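Enolase (alpha proteobacterium BAL199, PDB 3UGV) belongs to the enolase superfamily and, with magnesium bound at its carboxylate site, probably acts, as family members do, on a carboxylate-bearing substrate. Local coordinates at residues 146-149 / 154-157; 241-246 / 269-274; 333-338 / 373-378. One frame throughout, in Å; residues are numbered along the deposited sequence.

Interaction 1 (146-149 / 154-157); sequences PLCT and TPGS
T149 and T154 bring their CA atoms to 4.8 Å, where the short helix 147-150 and the short connection after it swing the chain round by somewhat more than a right angle before it enters strand 157-162. This is a helix-loop-strand connection, with P146 as the N-cap residue of the helix. It illustrates how such a connection can close without any hydrogen bond between its two arms: apolar and sulfur contacts do the work, and P155 is the wedge. The P146 and P155 rings meet at about a right angle, CG against CG at 3.9 Å. C148 comes in alongside. With chi1 at 56°, its SG occupies the crowded position between the backbone N and the carbonyl carbon, which brings the sulfur against the peptide joining T154 to P155, 3.5 Å from T154 C. The T154 side chain starts away from the helix, and its OG1 is hydrogen-bonded to E106 of a second subunit, while T154 O accepts a hydrogen bond from R338 NE of its own chain. T149 touches the proline ring at its CD, with T149 OG1 lying 3.4 Å from P155 CD.

Interaction 2 (241-246 / 269-274); sequences QIDDLG and LKTPLM. With MG (magnesium ion), chain X.
D243 reaches from the type I beta turn I242-L245 to the backbone of K270 and T271, tying that turn to the loop that follows helix 259-268 in the beta/alpha barrel and leads into barrel strand 273-275. The tight part is a carboxylate bridging two consecutive backbone amides. CG lies anti to the backbone N of D243 (chi1 -160°), which sends the carboxylate across to the other loop. There each oxygen offers its syn lone pair to one amide: K270 N binds D243 OD2 at 2.7 Å, nearly straight at 166°, and T271 N binds D243 OD1 at 2.9 Å. A third donor, T271 OG1, reaches D243 OD1 at 2.8 Å from above the carboxylate plane, so three bonds fix the rotation of the group. L269 CD2 packs against D243 CG at 3.6 Å. The other side is looser. The K270 chain bends away, K270 NZ 6.5 Å from D243 OD2, and a water bridges I242 O and T271 OG1. From a third subunit, R240 adds an intersubunit tie, binding D243 O and forming a salt bridge with D244. Magnesium, held also by R266 O, four waters and L269 O at 2.0 Å, would probably polarise the peptide whose N-H belongs to K270. Two of those waters donate onward, one to K270 O and the other to T271 O at 2.8 Å.

Interaction 3 (333-338 / 373-378); sequences GAHVMR and PGLGLD
H335 presents its imidazole to G374 and L375, joining helix 330-337 to a type II' beta turn that runs from P373 to G376. The turn depends on glycine: G374, with its positive phi, takes the second place, and G376 N closes it on P373 O at 3.1 Å. One ring therefore meets both central residues of the turn. CG of the histidine is anti to the carbonyl carbon, beside its own backbone N (chi1 -82°), and chi2 of -87° turns the ring plane nearly perpendicular to the CA-CB-CG plane. In this pose H335 CE1 lies 3.2 Å from G374 O, while H335 CD2, on the other side of NE2, rests 3.7 Å from L375 CD2. Both partners approach obliquely. The leucine holds CD1 extended, with chi2 at 167°, and it is the other branch, CD2, that bends in to make the touch. Both ring nitrogens find partners outside the two segments, ND1 with the amide N of C148 and NE2 with the hydroxyl of Y360, which also bonds to L375 O. Reduced to the methyl of an alanine here, the side chain would probably leave the C148 amide and the Y360 hydroxyl without this mate and open a gap beside L375 CD2. Around this centre, L147 of helix 147-150 packs on both H335 and L375. On other faces of helix 330-337, V336 and M337 lie against W310 of helix 306-320, and A334 and M337 against V158 of strand 157-162.

From the N terminus, interaction 1 comes first and closes the shortest loop, only four residues between its arms. Interaction 2 then closes a span of 22 residues holding strand 249-251 and helix 259-268, and so ties the turn around D243 to the segment leading into strand 273-275. Interaction 3 closes 34 residues, with strands 346-348, 361-363 and 366-368 inside. The three follow in series; none nests or crosses. In space, however, interactions 1 and 3 lie side by side and share bonds, their centres about 7 Å apart: L147 N bonds to G374 O, and R338 NE to T154 O. Interaction 2 stands apart, across the chain's centre from interaction 3, with centres about 33 Å apart.

Interaction 1 (146-149 / 154-157)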
# COMPACT_ATOMS: atom_id res chain seq x y z
N PRO F 146 -27.52 -22.67 -31.13
CA PRO F 146 -27.21 -23.07 -29.75
C PRO F 146 -26.74 -21.82 -28.98
O PRO F 146 -26.19 -20.92 -29.62
CB PRO F 146 -26.06 -24.06 -29.93
CG PRO F 146 -26.13 -24.51 -31.39
CD PRO F 146 -26.65 -23.32 -32.12
N LEU F 147 -26.95 -21.76 -27.67
CA LEU F 147 -26.56 -20.56 -26.90
C LEU F 147 -25.08 -20.21 -27.08
O LEU F 147 -24.73 -19.05 -27.33
CB LEU F 147 -26.90 -20.70 -25.42
CG LEU F 147 -26.60 -19.45 -24.58
CD1 LEU F 147 -27.47 -18.27 -25.01
CD2 LEU F 147 -26.77 -19.73 -23.08
N CYS F 148 -24.20 -21.20 -26.94
CA CYS F 148 -22.77 -20.94 -27.08
C CYS F 148 -22.46 -20.32 -28.44
O CYS F 148 -21.53 -19.53 -28.58
CB CYS F 148 -21.96 -22.22 -26.90
SG CYS F 148 -22.42 -23.56 -28.00
N THR F 149 -23.26 -20.68 -29.45
CA THR F 149 -23.09 -20.13 -30.79
C THR F 149 -23.53 -18.67 -30.84
O THR F 149 -22.82 -17.80 -31.34
CB THR F 149 -23.84 -20.96 -31.85
OG1 THR F 149 -23.35 -22.31 -31.83
CG2 THR F 149 -23.61 -20.39 -33.24
N THR F 154 -18.87 -22.21 -30.38
CA THR F 154 -19.54 -23.37 -30.99
C THR F 154 -19.66 -24.53 -30.00
O THR F 154 -18.87 -24.64 -29.06
CB THR F 154 -18.75 -23.92 -32.19
OG1 THR F 154 -17.55 -24.53 -31.73
CG2 THR F 154 -18.43 -22.82 -33.19
N PRO F 155 -20.65 -25.41 -30.23
CA PRO F 155 -20.85 -26.63 -29.43
C PRO F 155 -19.59 -27.51 -29.42
O PRO F 155 -18.88 -27.59 -30.42
CB PRO F 155 -21.98 -27.34 -30.17
CG PRO F 155 -22.72 -26.25 -30.87
CD PRO F 155 -21.68 -25.27 -31.28
N GLY F 156 -19.33 -28.16 -28.30
CA GLY F 156 -18.17 -29.01 -28.18
C GLY F 156 -18.00 -29.55 -26.78
O GLY F 156 -18.93 -29.53 -25.98
N SER F 157 -16.79 -30.02 -26.49
CA SER F 157 -16.48 -30.68 -25.22
C SER F 157 -16.02 -29.68 -24.16
O SER F 157 -15.32 -28.72 -24.46
CB SER F 157 -15.40 -31.74 -25.43
OG SER F 157 -15.98 -32.97 -25.82

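Interaction 2 (241-246 / 269-274)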
# COMPACT_ATOMS: atom_id res chain seq x y z
N GLN F 241 -3.13 -28.63 7.34
CA GLN F 241 -2.92 -30.07 7.45
C GLN F 241 -3.01 -30.73 6.09
O GLN F 241 -2.38 -31.76 5.88
CB GLN F 241 -3.95 -30.73 8.34
CG GLN F 241 -3.76 -30.56 9.82
CD GLN F 241 -4.83 -31.32 10.57
OE1 GLN F 241 -5.16 -32.45 10.21
NE2 GLN F 241 -5.40 -30.70 11.60
N ILE F 242 -3.80 -30.16 5.19
CA ILE F 242 -4.00 -30.77 3.88
C ILE F 242 -3.26 -30.09 2.74
O ILE F 242 -3.38 -30.51 1.58
CB ILE F 242 -5.48 -30.86 3.48
CG1 ILE F 242 -6.14 -29.49 3.55
CG2 ILE F 242 -6.22 -31.86 4.35
CD1 ILE F 242 -7.61 -29.52 3.14
N ASP F 243 -2.49 -29.05 3.07
CA ASP F 243 -1.85 -28.25 2.02
C ASP F 243 -0.80 -29.04 1.24
O ASP F 243 -0.44 -28.66 0.14
CB ASP F 243 -1.23 -26.99 2.60
CG ASP F 243 -1.01 -25.92 1.55
OD1 ASP F 243 -1.79 -25.88 0.58
OD2 ASP F 243 -0.06 -25.12 1.67
N ASP F 244 -0.33 -30.15 1.80
CA ASP F 244 0.65 -30.97 1.08
C ASP F 244 0.12 -32.29 0.52
O ASP F 244 0.89 -33.11 0.02
CB ASP F 244 1.88 -31.23 1.95
CG ASP F 244 2.62 -29.95 2.30
OD1 ASP F 244 2.48 -28.97 1.54
OD2 ASP F 244 3.32 -29.92 3.33
N LEU F 245 -1.19 -32.49 0.59
CA LEU F 245 -1.81 -33.69 0.03
C LEU F 245 -1.77 -33.75 -1.50
O LEU F 245 -1.95 -34.81 -2.08
CB LEU F 245 -3.28 -33.78 0.44
CG LEU F 245 -3.65 -34.21 1.85
CD1 LEU F 245 -5.13 -34.55 1.86
CD2 LEU F 245 -2.82 -35.41 2.29
N GLY F 246 -1.59 -32.61 -2.16
CA GLY F 246 -1.66 -32.59 -3.61
C GLY F 246 -3.08 -32.42 -4.16
O GLY F 246 -3.37 -32.87 -5.25
N LEU F 269 -1.52 -20.76 2.22
CA LEU F 269 -1.66 -22.04 1.54
C LEU F 269 -0.97 -21.99 0.19
O LEU F 269 -1.14 -21.04 -0.56
CB LEU F 269 -3.14 -22.36 1.28
CG LEU F 269 -4.04 -22.65 2.48
CD1 LEU F 269 -5.50 -22.63 2.03
CD2 LEU F 269 -3.67 -24.00 3.13
N LYS F 270 -0.20 -23.03 -0.11
CA LYS F 270 0.37 -23.18 -1.45
C LYS F 270 -0.67 -23.69 -2.44
O LYS F 270 -0.66 -23.32 -3.61
CB LYS F 270 1.57 -24.12 -1.41
CG LYS F 270 2.90 -23.44 -1.59
CD LYS F 270 3.14 -22.36 -0.58
CE LYS F 270 4.55 -21.82 -0.74
NZ LYS F 270 5.54 -22.95 -0.80
N THR F 271 -1.57 -24.54 -1.96
CA THR F 271 -2.65 -25.09 -2.78
C THR F 271 -3.61 -23.97 -3.19
O THR F 271 -3.90 -23.09 -2.39
CB THR F 271 -3.40 -26.21 -1.99
OG1 THR F 271 -2.48 -27.28 -1.71
CG2 THR F 271 -4.59 -26.74 -2.77
N PRO F 272 -4.10 -23.98 -4.44
CA PRO F 272 -5.04 -22.91 -4.81
C PRO F 272 -6.27 -22.87 -3.91
O PRO F 272 -6.82 -23.90 -3.52
CB PRO F 272 -5.44 -23.29 -6.25
CG PRO F 272 -4.28 -24.10 -6.77
CD PRO F 272 -3.80 -24.87 -5.57
N LEU F 273 -6.70 -21.65 -3.57
CA LEU F 273 -7.89 -21.45 -2.76
C LEU F 273 -9.03 -21.01 -3.67
O LEU F 273 -8.88 -20.05 -4.44
CB LEU F 273 -7.63 -20.39 -1.70
CG LEU F 273 -8.80 -20.02 -0.80
CD1 LEU F 273 -9.21 -21.23 0.03
CD2 LEU F 273 -8.42 -18.83 0.09
N MET F 274 -10.16 -21.71 -3.57
CA MET F 274 -11.28 -21.53 -4.48
C MET F 274 -12.46 -20.92 -3.75
O MET F 274 -12.81 -21.35 -2.66
CB MET F 274 -11.69 -22.89 -5.07
CG MET F 274 -13.02 -22.88 -5.78
SD MET F 274 -13.05 -21.93 -7.33
CE MET F 274 -12.38 -23.10 -8.50
MG MG X . -1.57 -19.47 -1.77
O HOH W 1 -3.20 -30.07 -1.24
O HOH W 2 -0.49 -20.42 -3.28
O HOH W 3 -3.38 -20.31 -2.32
O HOH W 4 -2.03 -17.96 -3.08
O HOH W 5 0.22 -18.48 -1.48

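Interaction 3 (333-338 / 373-378)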
# COMPACT_ATOMS: atom_id res chain seq x y z
N GLY F 333 -23.93 -23.84 -17.92
CA GLY F 333 -22.51 -23.92 -17.65
C GLY F 333 -21.67 -24.32 -18.86
O GLY F 333 -20.74 -23.61 -19.26
N ALA F 334 -22.00 -25.46 -19.47
CA ALA F 334 -21.22 -25.91 -20.62
C ALA F 334 -21.27 -24.90 -21.78
O ALA F 334 -20.25 -24.68 -22.46
CB ALA F 334 -21.67 -27.31 -21.06
N HIS F 335 -22.42 -24.28 -21.98
CA HIS F 335 -22.55 -23.28 -23.05
C HIS F 335 -21.60 -22.10 -22.86
O HIS F 335 -20.82 -21.80 -23.76
CB HIS F 335 -23.99 -22.80 -23.22
CG HIS F 335 -24.84 -23.72 -24.04
ND1 HIS F 335 -24.90 -23.64 -25.42
CD2 HIS F 335 -25.65 -24.74 -23.69
CE1 HIS F 335 -25.71 -24.58 -25.88
NE2 HIS F 335 -26.18 -25.26 -24.84
N VAL F 336 -21.64 -21.44 -21.70
CA VAL F 336 -20.81 -20.25 -21.48
C VAL F 336 -19.33 -20.59 -21.34
O VAL F 336 -18.48 -19.78 -21.66
CB VAL F 336 -21.24 -19.38 -20.26
CG1 VAL F 336 -22.64 -18.84 -20.45
CG2 VAL F 336 -21.15 -20.18 -18.97
N MET F 337 -19.03 -21.80 -20.85
CA MET F 337 -17.63 -22.23 -20.74
C MET F 337 -16.97 -22.33 -22.10
O MET F 337 -15.75 -22.19 -22.22
CB MET F 337 -17.48 -23.55 -19.97
CG MET F 337 -17.76 -23.43 -18.49
SD MET F 337 -16.39 -22.64 -17.62
CE MET F 337 -15.30 -24.05 -17.40
N ARG F 338 -17.78 -22.57 -23.13
CA ARG F 338 -17.30 -22.63 -24.51
C ARG F 338 -16.79 -21.28 -25.00
O ARG F 338 -16.00 -21.22 -25.93
CB ARG F 338 -18.38 -23.16 -25.46
CG ARG F 338 -18.70 -24.65 -25.30
CD ARG F 338 -17.52 -25.53 -25.72
NE ARG F 338 -17.14 -25.31 -27.11
CZ ARG F 338 -16.18 -25.99 -27.74
NH1 ARG F 338 -15.50 -26.95 -27.12
NH2 ARG F 338 -15.89 -25.72 -29.01
N PRO F 373 -30.84 -25.72 -30.57
CA PRO F 373 -30.99 -24.27 -30.40
C PRO F 373 -31.11 -23.94 -28.92
O PRO F 373 -31.63 -24.76 -28.17
CB PRO F 373 -32.32 -23.96 -31.12
CG PRO F 373 -32.62 -25.18 -31.94
CD PRO F 373 -32.03 -26.32 -31.19
N GLY F 374 -30.64 -22.76 -28.51
CA GLY F 374 -30.65 -22.37 -27.11
C GLY F 374 -29.88 -23.31 -26.20
O GLY F 374 -28.76 -23.72 -26.52
N LEU F 375 -30.48 -23.65 -25.07
CA LEU F 375 -29.90 -24.58 -24.11
C LEU F 375 -30.31 -26.01 -24.42
O LEU F 375 -29.85 -26.95 -23.78
CB LEU F 375 -30.34 -24.23 -22.69
CG LEU F 375 -29.88 -22.88 -22.15
CD1 LEU F 375 -30.63 -22.52 -20.90
CD2 LEU F 375 -28.38 -22.92 -21.90
N GLY F 376 -31.19 -26.16 -25.41
CA GLY F 376 -31.72 -27.47 -25.78
C GLY F 376 -32.40 -28.22 -24.65
O GLY F 376 -32.25 -29.43 -24.53
N LEU F 377 -33.13 -27.50 -23.81
CA LEU F 377 -33.84 -28.15 -22.71
C LEU F 377 -35.28 -28.47 -23.11
O LEU F 377 -35.98 -27.62 -23.67
CB LEU F 377 -33.87 -27.27 -21.45
CG LEU F 377 -32.57 -26.91 -20.72
CD1 LEU F 377 -32.92 -26.19 -19.45
CD2 LEU F 377 -31.74 -28.14 -20.42
N ASP F 378 -35.71 -29.69 -22.82
CA ASP F 378 -37.12 -30.05 -22.97
C ASP F 378 -37.57 -30.82 -21.73
O ASP F 378 -36.96 -31.83 -21.35
CB ASP F 378 -37.33 -30.86 -24.25
CG ASP F 378 -36.81 -30.15 -25.48
OD1 ASP F 378 -35.74 -30.54 -25.99
OD2 ASP F 378 -37.45 -29.18 -25.93